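Local coordinates for protein shikimate dehydrogenase (NADP(+)) (Peptoclostridium difficile, PDB 5DZS) that probably catalyses the reversible NADPH-linked reduction of 3-dehydroshikimate to shikimate, a step in the biosynthesis of chorismate and the aromatic amino acids, at residues F103-M108 with I207-N212. Residues are numbered along the deposited sequence; the frame is centred on the assembly and turned at random.
Sequences FGLDSM and IDLIYN
Leu-105 and Met-108, one turn apart on helix 101-111, face Ile-207 on strand 205-208 and Leu-209 just beyond it, with the CA atoms of Leu-105 and Leu-209 8.9 Å apart. The backbones stay well separated, and apolar side chains bridge the distance. CG of Met-108 lies anti to the backbone N (chi1 173°) and the chain runs straight out as far as SD. A bend at chi3 (66°) then swings the methyl CE alongside the helix toward the end of Leu-105. There CE meets CG2 of Ile-207 at 3.5 Å and CD2 of Leu-209 at 4.0 Å. The sulfur SD of Met-108 also lies against CG2 of Ile-207, at 3.8 Å. This methionine has a second conformer, so the details hold for one of two. Leu-105 touches methyl to methyl, its CD2 3.8 Å from CD2 of Leu-209, and the two leucine side chains cross at about a right angle. CD2 of Leu-209 therefore serves both helix residues. Met-235 of helix 233-248 and alanines of helix 128-139 also pack on the leucines.

Asp-208 points away from the helix. Its OD1 accepts from N of Ile-210 at 3.1 Å, from above the carboxylate plane, an Asx turn where the strand ends. Asn-180 also hydrogen-bonds OD1, and Thr-216 hydrogen-bonds OD2.

The contact joins helix 101-111, which follows the substrate-domain sheet, to the parallel Rossmann-type sheet of the nucleotide domain. Leu-209 is predicted to bind NADP(+) and Tyr-211 to bind shikimate, consistent with a place beside the interdomain active-site cleft of shikimate dehydrogenases.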
loop_
_atom_site.group_PDB
_atom_site.type_symbol
_atom_site.label_atom_id
_atom_site.label_comp_id
_atom_site.label_asym_id
_atom_site.label_seq_id
_atom_site.Cartn_x
_atom_site.Cartn_y
_atom_site.Cartn_z
ATOM N N PHE B 103 -12.935 -0.815 0.755
ATOM C CA PHE B 103 -12.303 -1.746 1.704
ATOM C C PHE B 103 -13.064 -1.888 3.025
ATOM O O PHE B 103 -13.321 -3.020 3.484
ATOM C CB PHE B 103 -10.850 -1.348 1.990
ATOM C CG PHE B 103 -10.287 -2.033 3.190
ATOM C CD1 PHE B 103 -9.678 -3.277 3.075
ATOM C CD2 PHE B 103 -10.439 -1.481 4.444
ATOM C CE1 PHE B 103 -9.197 -3.932 4.202
ATOM C CE2 PHE B 103 -9.967 -2.133 5.567
ATOM C CZ PHE B 103 -9.348 -3.362 5.443
ATOM N N GLY B 104 -13.459 -0.753 3.612
ATOM C CA GLY B 104 -14.176 -0.749 4.881
ATOM C C GLY B 104 -15.537 -1.412 4.765
ATOM O O GLY B 104 -15.968 -2.100 5.704
ATOM N N LEU B 105 -16.231 -1.190 3.643
ATOM C CA LEU B 105 -17.535 -1.817 3.417
ATOM C C LEU B 105 -17.361 -3.340 3.336
ATOM O O LEU B 105 -18.089 -4.094 3.988
ATOM C CB LEU B 105 -18.188 -1.307 2.128
ATOM C CG LEU B 105 -18.693 0.141 2.118
ATOM C CD1 LEU B 105 -18.801 0.669 0.693
ATOM C CD2 LEU B 105 -20.024 0.241 2.847
ATOM N N ASP B 106 -16.369 -3.774 2.555
ATOM C CA ASP B 106 -16.105 -5.199 2.391
ATOM C C ASP B 106 -15.888 -5.830 3.763
ATOM O O ASP B 106 -16.451 -6.867 4.086
ATOM C CB ASP B 106 -14.884 -5.428 1.514
ATOM C CG ASP B 106 -14.540 -6.891 1.373
ATOM O OD1 ASP B 106 -15.349 -7.638 0.803
ATOM O OD2 ASP B 106 -13.453 -7.291 1.820
ATOM N N SER B 107 -15.060 -5.180 4.563
ATOM C CA SER B 107 -14.750 -5.616 5.917
ATOM C C SER B 107 -15.998 -5.767 6.809
ATOM O O SER B 107 -16.190 -6.816 7.465
ATOM C CB SER B 107 -13.798 -4.596 6.540
ATOM O OG SER B 107 -13.431 -4.972 7.843
ATOM N N MET B 108 -16.824 -4.717 6.814
ATOM C CA MET B 108 -18.080 -4.631 7.586
ATOM C C MET B 108 -19.079 -5.725 7.187
ATOM O O MET B 108 -19.731 -6.327 8.039
ATOM C CB MET B 108 -18.716 -3.246 7.360
ATOM C CG MET B 108 -20.115 -3.050 7.945
ATOM S SD MET B 108 -20.897 -1.464 7.501
ATOM C CE MET B 108 -21.096 -1.668 5.734
ATOM N N ILE B 207 -28.251 -1.185 6.876
ATOM C CA ILE B 207 -26.856 -0.864 7.129
ATOM C C ILE B 207 -26.741 0.646 7.221
ATOM O O ILE B 207 -27.127 1.362 6.302
ATOM C CB ILE B 207 -25.927 -1.400 6.023
ATOM C CG1 ILE B 207 -26.053 -2.930 5.953
ATOM C CG2 ILE B 207 -24.484 -0.973 6.284
ATOM C CD1 ILE B 207 -25.327 -3.554 4.785
ATOM N N ASP B 208 -26.227 1.136 8.341
ATOM C CA ASP B 208 -26.056 2.578 8.502
ATOM C C ASP B 208 -24.570 2.884 8.611
ATOM O O ASP B 208 -23.911 2.373 9.495
ATOM C CB ASP B 208 -26.811 3.066 9.748
ATOM C CG ASP B 208 -27.014 4.581 9.762
ATOM O OD1 ASP B 208 -26.423 5.287 8.905
ATOM O OD2 ASP B 208 -27.789 5.059 10.617
ATOM N N LEU B 209 -24.044 3.708 7.713
ATOM C CA LEU B 209 -22.618 4.041 7.769
ATOM C C LEU B 209 -22.314 5.014 8.898
ATOM O O LEU B 209 -21.150 5.190 9.281
ATOM C CB LEU B 209 -22.115 4.573 6.430
ATOM C CG LEU B 209 -22.289 3.626 5.236
ATOM C CD1 LEU B 209 -21.596 4.168 3.992
ATOM C CD2 LEU B 209 -21.805 2.215 5.557
ATOM N N ILE B 210 -23.351 5.638 9.440
ATOM C CA ILE B 210 -23.192 6.562 10.548
ATOM C C ILE B 210 -22.966 5.798 11.836
ATOM O O ILE B 210 -23.460 4.683 12.021
ATOM C CB ILE B 210 -24.460 7.426 10.745
ATOM C CG1 ILE B 210 -24.750 8.271 9.494
ATOM C CG2 ILE B 210 -24.333 8.308 11.978
ATOM C CD1 ILE B 210 -23.637 9.220 9.091
ATOM N N TYR B 211 -22.180 6.389 12.720
ATOM C CA TYR B 211 -22.008 5.827 14.038
ATOM C C TYR B 211 -22.227 6.918 15.068
ATOM O O TYR B 211 -21.629 7.988 14.987
ATOM C CB TYR B 211 -20.629 5.210 14.273
ATOM C CG TYR B 211 -20.486 4.856 15.735
ATOM C CD1 TYR B 211 -21.216 3.804 16.284
ATOM C CD2 TYR B 211 -19.677 5.606 16.582
ATOM C CE1 TYR B 211 -21.121 3.486 17.625
ATOM C CE2 TYR B 211 -19.576 5.299 17.926
ATOM C CZ TYR B 211 -20.302 4.239 18.444
ATOM O OH TYR B 211 -20.197 3.927 19.779
ATOM N N ASN B 212 -23.114 6.638 16.015
ATOM C CA ASN B 212 -23.347 7.527 17.134
ATOM C C ASN B 212 -23.647 6.659 18.359
ATOM O O ASN B 212 -24.480 5.746 18.298
ATOM C CB ASN B 212 -24.463 8.540 16.850
ATOM C CG ASN B 212 -25.789 7.887 16.531
ATOM O OD1 ASN B 212 -25.854 6.697 16.222
ATOM N ND2 ASN B 212 -26.860 8.672 16.593
#